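Local coordinates for protein anaerobically-induced outer membrane porin OprE (Pseudomonas aeruginosa, PDB 4FRX) that probably acts as a porin of the OprD family, a beta-barrel channel that lets solutes pass across the outer membrane, at residues 16-21 / 429-434; 44-49 / 65-70. All coordinates share one frame; numbering follows the deposited sequence.

Contact 1: residues 16-21 / 429-434; sequences SLTLRN and IVSYTL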
loop_
_atom_site.group_PDB
_atom_site.type_symbol
_atom_site.label_atom_id
_atom_site.label_comp_id
_atom_site.label_asym_id
_atom_site.label_seq_id
_atom_site.Cartn_x
_atom_site.Cartn_y
_atom_site.Cartn_z
ATOM N N SER A 16 -12.956 7.236 16.933
ATOM C CA SER A 16 -11.860 6.282 17.203
ATOM C C SER A 16 -10.538 6.987 17.365
ATOM O O SER A 16 -10.231 7.881 16.592
ATOM C CB SER A 16 -11.704 5.176 16.154
ATOM O OG SER A 16 -11.230 4.021 16.797
ATOM N N LEU A 17 -9.759 6.557 18.358
ATOM C CA LEU A 17 -8.396 7.041 18.523
ATOM C C LEU A 17 -7.407 5.873 18.511
ATOM O O LEU A 17 -7.497 4.942 19.322
ATOM C CB LEU A 17 -8.266 7.837 19.828
ATOM C CG LEU A 17 -6.915 8.476 20.144
ATOM C CD1 LEU A 17 -6.559 9.507 19.080
ATOM C CD2 LEU A 17 -6.932 9.108 21.533
ATOM N N THR A 18 -6.455 5.923 17.587
ATOM C CA THR A 18 -5.356 4.974 17.596
ATOM C C THR A 18 -4.076 5.684 18.039
ATOM O O THR A 18 -3.792 6.802 17.624
ATOM C CB THR A 18 -5.200 4.294 16.224
ATOM O OG1 THR A 18 -6.347 3.466 15.994
ATOM C CG2 THR A 18 -3.945 3.426 16.173
ATOM N N LEU A 19 -3.341 5.043 18.939
ATOM C CA LEU A 19 -2.118 5.599 19.472
ATOM C C LEU A 19 -1.052 4.705 18.906
ATOM O O LEU A 19 -1.150 3.484 19.026
ATOM C CB LEU A 19 -2.108 5.522 21.005
ATOM C CG LEU A 19 -3.233 6.254 21.728
ATOM C CD1 LEU A 19 -3.112 6.065 23.234
ATOM C CD2 LEU A 19 -3.197 7.726 21.380
ATOM N N ARG A 20 -0.067 5.301 18.249
ATOM C CA ARG A 20 0.994 4.519 17.621
ATOM C C ARG A 20 2.364 5.022 18.033
ATOM O O ARG A 20 2.759 6.135 17.696
ATOM C CB ARG A 20 0.881 4.563 16.091
ATOM C CG ARG A 20 1.887 3.649 15.372
ATOM C CD ARG A 20 1.834 3.805 13.854
ATOM N NE ARG A 20 0.570 3.289 13.318
ATOM C CZ ARG A 20 0.188 3.418 12.049
ATOM N NH1 ARG A 20 0.975 4.039 11.183
ATOM N NH2 ARG A 20 -0.980 2.926 11.645
ATOM N N ASN A 21 3.107 4.194 18.748
ATOM C CA ASN A 21 4.469 4.564 19.056
ATOM C C ASN A 21 5.374 3.838 18.070
ATOM O O ASN A 21 5.400 2.610 18.046
ATOM C CB ASN A 21 4.810 4.214 20.504
ATOM C CG ASN A 21 6.146 4.773 20.933
ATOM O OD1 ASN A 21 7.176 4.136 20.755
ATOM N ND2 ASN A 21 6.135 5.979 21.496
ATOM N N ILE A 429 6.938 -1.211 16.928
ATOM C CA ILE A 429 5.666 -0.518 16.927
ATOM C C ILE A 429 4.804 -0.966 18.101
ATOM O O ILE A 429 4.541 -2.159 18.277
ATOM C CB ILE A 429 4.866 -0.730 15.599
ATOM C CG1 ILE A 429 5.744 -0.501 14.362
ATOM C CG2 ILE A 429 3.633 0.175 15.569
ATOM C CD1 ILE A 429 6.159 -1.783 13.650
ATOM N N VAL A 430 4.369 0.003 18.902
ATOM C CA VAL A 430 3.385 -0.263 19.950
ATOM C C VAL A 430 2.119 0.478 19.561
ATOM O O VAL A 430 2.161 1.663 19.234
ATOM C CB VAL A 430 3.892 0.206 21.320
ATOM C CG1 VAL A 430 2.849 -0.060 22.422
ATOM C CG2 VAL A 430 5.214 -0.475 21.630
ATOM N N SER A 431 0.992 -0.227 19.557
ATOM C CA SER A 431 -0.235 0.362 19.048
ATOM C C SER A 431 -1.417 0.047 19.950
ATOM O O SER A 431 -1.455 -1.002 20.583
ATOM C CB SER A 431 -0.521 -0.132 17.633
ATOM O OG SER A 431 -1.667 0.525 17.109
ATOM N N TYR A 432 -2.382 0.959 19.994
ATOM C CA TYR A 432 -3.578 0.766 20.809
ATOM C C TYR A 432 -4.708 1.582 20.215
ATOM O O TYR A 432 -4.553 2.782 19.953
ATOM C CB TYR A 432 -3.333 1.187 22.254
ATOM C CG TYR A 432 -4.501 0.909 23.172
ATOM C CD1 TYR A 432 -4.758 -0.380 23.634
ATOM C CD2 TYR A 432 -5.351 1.930 23.575
ATOM C CE1 TYR A 432 -5.833 -0.641 24.479
ATOM C CE2 TYR A 432 -6.431 1.674 24.413
ATOM C CZ TYR A 432 -6.666 0.393 24.863
ATOM O OH TYR A 432 -7.737 0.142 25.703
ATOM N N THR A 433 -5.840 0.926 19.989
ATOM C CA THR A 433 -7.013 1.601 19.454
ATOM C C THR A 433 -8.130 1.582 20.473
ATOM O O THR A 433 -8.437 0.527 21.038
ATOM C CB THR A 433 -7.491 0.930 18.166
ATOM O OG1 THR A 433 -6.477 1.069 17.168
ATOM C CG2 THR A 433 -8.780 1.578 17.664
ATOM N N LEU A 434 -8.739 2.739 20.723
ATOM C CA LEU A 434 -9.833 2.789 21.691
ATOM C C LEU A 434 -11.057 3.534 21.200
ATOM O O LEU A 434 -10.931 4.511 20.455
ATOM C CB LEU A 434 -9.369 3.297 23.065
ATOM C CG LEU A 434 -8.900 4.713 23.419
ATOM C CD1 LEU A 434 -8.396 5.481 22.245
ATOM C CD2 LEU A 434 -9.950 5.503 24.175
HETATM O O HOH W 1 -1.391 1.436 14.634
#
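Thr18 and Thr433 face each other across a non-hydrogen-bonded pair, and in both the hydroxyl lies beside the backbone N (chi1 -67° and -64°), which brings Thr18 OG1 to 2.7 Å from Thr433 OG1 in a hydrogen bond. Arg20, extended to CD and then bent at chi3, lays its CG alongside Ile429 CG2. Arg20 NE gives a hydrogen bond to water 1 at 3.0 Å, in the guanidinium plane, and the same water meets Ser431 OG at 2.7 Å. Farther out, Arg20 NH1 forms a salt bridge with Asp135. The other face carries Leu17, Leu19, Asn21, Val430, Tyr432 and Leu434. There Leu17 CB and Leu434 CD1 are unusually close at 3.4 Å, so that methyl's position is doubtful; Asn21 OD1 and ND2 bond to Trp41 and Gln43. Six backbone bonds join the antiparallel segments, from Leu17 N to Leu434 O (3.2 Å, N-H...O 177°) through to Val430 N to Asn21 O (2.9 Å). This pairing of the first barrel strand, 17-28, with the last, 423-434, closes the OprD-family barrel. Its chemistry is two-sided: hydroxyls, water and a charge on the Thr18 face, consistent with the barrel interior, and mainly apolar side chains, Asn21 excepted, on the Leu17 face.

Contact 2: residues 44-49 / 65-70; sequences GFILNY and LGLLGV. With C8E ((hydroxyethyloxy)tri(ethyloxy)octane), chain D.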
loop_
_atom_site.group_PDB
_atom_site.type_symbol
_atom_site.label_atom_id
_atom_site.label_comp_id
_atom_site.label_asym_id
_atom_site.label_seq_id
_atom_site.Cartn_x
_atom_site.Cartn_y
_atom_site.Cartn_z
ATOM N N GLY A 44 2.364 8.830 17.589
ATOM C CA GLY A 44 1.348 9.237 16.634
ATOM C C GLY A 44 -0.049 9.133 17.224
ATOM O O GLY A 44 -0.303 8.294 18.087
ATOM N N PHE A 45 -0.947 9.997 16.757
ATOM C CA PHE A 45 -2.320 10.005 17.217
ATOM C C PHE A 45 -3.171 10.053 15.961
ATOM O O PHE A 45 -3.007 10.939 15.111
ATOM C CB PHE A 45 -2.620 11.237 18.071
ATOM C CG PHE A 45 -1.694 11.424 19.240
ATOM C CD1 PHE A 45 -0.438 11.994 19.063
ATOM C CD2 PHE A 45 -2.096 11.078 20.526
ATOM C CE1 PHE A 45 0.426 12.197 20.144
ATOM C CE2 PHE A 45 -1.229 11.267 21.615
ATOM C CZ PHE A 45 0.031 11.832 21.415
ATOM N N ILE A 46 -4.061 9.081 15.835
ATOM C CA ILE A 46 -4.899 8.966 14.650
ATOM C C ILE A 46 -6.330 8.935 15.131
ATOM O O ILE A 46 -6.772 7.953 15.721
ATOM C CB ILE A 46 -4.585 7.684 13.873
ATOM C CG1 ILE A 46 -3.119 7.693 13.428
ATOM C CG2 ILE A 46 -5.554 7.534 12.701
ATOM C CD1 ILE A 46 -2.489 6.320 13.345
ATOM N N LEU A 47 -7.042 10.030 14.896
ATOM C CA LEU A 47 -8.404 10.173 15.376
ATOM C C LEU A 47 -9.386 10.163 14.202
ATOM O O LEU A 47 -9.368 11.060 13.362
ATOM C CB LEU A 47 -8.504 11.464 16.176
ATOM C CG LEU A 47 -9.852 11.979 16.654
ATOM C CD1 LEU A 47 -10.584 10.927 17.455
ATOM C CD2 LEU A 47 -9.605 13.219 17.501
ATOM N N ASN A 48 -10.224 9.128 14.134
ATOM C CA ASN A 48 -11.203 9.020 13.052
ATOM C C ASN A 48 -12.567 9.369 13.612
ATOM O O ASN A 48 -12.884 8.969 14.721
ATOM C CB ASN A 48 -11.283 7.594 12.510
ATOM C CG ASN A 48 -9.934 7.003 12.183
ATOM O OD1 ASN A 48 -9.201 6.560 13.067
ATOM N ND2 ASN A 48 -9.617 6.946 10.901
ATOM N N TYR A 49 -13.363 10.122 12.859
ATOM C CA TYR A 49 -14.753 10.348 13.215
ATOM C C TYR A 49 -15.566 9.996 11.984
ATOM O O TYR A 49 -15.170 10.322 10.873
ATOM C CB TYR A 49 -14.998 11.798 13.646
ATOM C CG TYR A 49 -16.454 12.202 13.596
ATOM C CD1 TYR A 49 -17.334 11.848 14.612
ATOM C CD2 TYR A 49 -16.956 12.919 12.516
ATOM C CE1 TYR A 49 -18.671 12.205 14.552
ATOM C CE2 TYR A 49 -18.289 13.286 12.455
ATOM C CZ TYR A 49 -19.136 12.923 13.466
ATOM O OH TYR A 49 -20.456 13.292 13.384
ATOM N N LEU A 65 -10.609 12.780 9.526
ATOM C CA LEU A 65 -9.428 12.031 9.918
ATOM C C LEU A 65 -8.370 13.014 10.415
ATOM O O LEU A 65 -7.824 13.792 9.637
ATOM C CB LEU A 65 -8.894 11.215 8.737
ATOM C CG LEU A 65 -7.589 10.481 9.048
ATOM C CD1 LEU A 65 -7.830 9.416 10.115
ATOM C CD2 LEU A 65 -6.949 9.895 7.805
ATOM N N GLY A 66 -8.115 12.997 11.722
ATOM C CA GLY A 66 -7.122 13.872 12.330
ATOM C C GLY A 66 -5.853 13.090 12.597
ATOM O O GLY A 66 -5.908 12.013 13.175
ATOM N N LEU A 67 -4.716 13.624 12.161
ATOM C CA LEU A 67 -3.443 12.936 12.296
ATOM C C LEU A 67 -2.428 13.841 12.996
ATOM O O LEU A 67 -2.274 14.990 12.606
ATOM C CB LEU A 67 -2.908 12.575 10.904
ATOM C CG LEU A 67 -3.782 11.728 9.972
ATOM C CD1 LEU A 67 -3.018 11.393 8.687
ATOM C CD2 LEU A 67 -4.187 10.465 10.672
ATOM N N LEU A 68 -1.742 13.335 14.018
ATOM C CA LEU A 68 -0.728 14.124 14.719
ATOM C C LEU A 68 0.476 13.255 15.021
ATOM O O LEU A 68 0.329 12.142 15.517
ATOM C CB LEU A 68 -1.282 14.680 16.036
ATOM C CG LEU A 68 -0.256 15.307 16.995
ATOM C CD1 LEU A 68 0.339 16.602 16.443
ATOM C CD2 LEU A 68 -0.901 15.549 18.351
ATOM N N GLY A 69 1.666 13.752 14.703
ATOM C CA GLY A 69 2.892 13.028 14.987
ATOM C C GLY A 69 3.832 13.921 15.773
ATOM O O GLY A 69 4.028 15.071 15.411
ATOM N N VAL A 70 4.397 13.394 16.854
ATOM C CA VAL A 70 5.286 14.167 17.709
ATOM C C VAL A 70 6.628 13.453 17.793
ATOM O O VAL A 70 6.669 12.260 18.101
ATOM C CB VAL A 70 4.696 14.305 19.142
ATOM C CG1 VAL A 70 5.618 15.150 20.013
ATOM C CG2 VAL A 70 3.290 14.905 19.097
HETATM C C1 C8E D . -5.424 13.614 17.878
HETATM C C2 C8E D . -5.484 14.062 16.421
HETATM C C3 C8E D . -5.087 15.529 16.311
HETATM C C4 C8E D . -5.049 16.006 14.867
HETATM C C5 C8E D . -4.644 17.476 14.809
HETATM C C6 C8E D . -5.169 18.198 13.569
HETATM C C7 C8E D . -4.750 19.663 13.647
HETATM C C8 C8E D . -5.368 20.487 12.525
HETATM O O9 C8E D . -4.368 20.895 11.621
#
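The beta hairpin of strands 37-50 and 59-71, part of the barrel wall, contains this antiparallel pairing, whose segments run at 174°. Four backbone bonds join the hydrogen-bonded pairs Phe45-Leu68 and Leu47-Gly66, among them Gly66 N to Leu47 O at 2.8 Å with an N-H...O angle of 173°. On the face of Phe45, the ring lies alongside the Leu68 side chain, with Phe45 CD1 3.7 Å from Leu68 CD2. Val70 CG2 comes to the ring edge, 4.1 Å from Phe45 CE1. The alkyl chain of the C8E detergent rests on this face: its C1 is 3.7 Å from Phe45 CB, and its C4 is 3.6 Å from Leu67 N, where Gly66 has no side chain to intervene. On the opposite face, Ile46 CG2, anti to the backbone N, touches two leucine methyls on one side, 3.9 Å from Leu65 CD1 and 3.8 Å from Leu67 CD2. Leu139, from a loop, touches both Ile46 and Leu67. Asn48 ND2 comes close to Leu65 CD1, at 3.1 Å. The Ile46 face is thus aliphatic at Ile46, Leu65 and Leu67 but polar at the Asn48 amide, whereas the apolar, detergent-covered Phe45 face is consistent with a lipid-facing surface.

In the fold
Contacts 1 and 2 lie on the barrel wall with one strand pairing, 17-28 with 37-50, between them; their centres are 10 Å apart and each about 19 Å from the centre of the chain. The four segments lie in the order 429-434, 16-21, 44-49, 65-70. The middle two are joined through the backbone: Arg20 O lies 2.7 Å from Gly44 N and Ser16 O 2.8 Å from Asn48 N, both probable hydrogen bonds. Leu19 CD2 packs 3.6 Å from Phe45 CD2, continuing the apolar face that meets detergent in contact 2. The Leu17 side chain is likewise about 4 Å from a bound C8E (nearest atoms), consistent with a membrane-facing surface. Along the chain, contact 2 is nested within the loop that contact 1 closes.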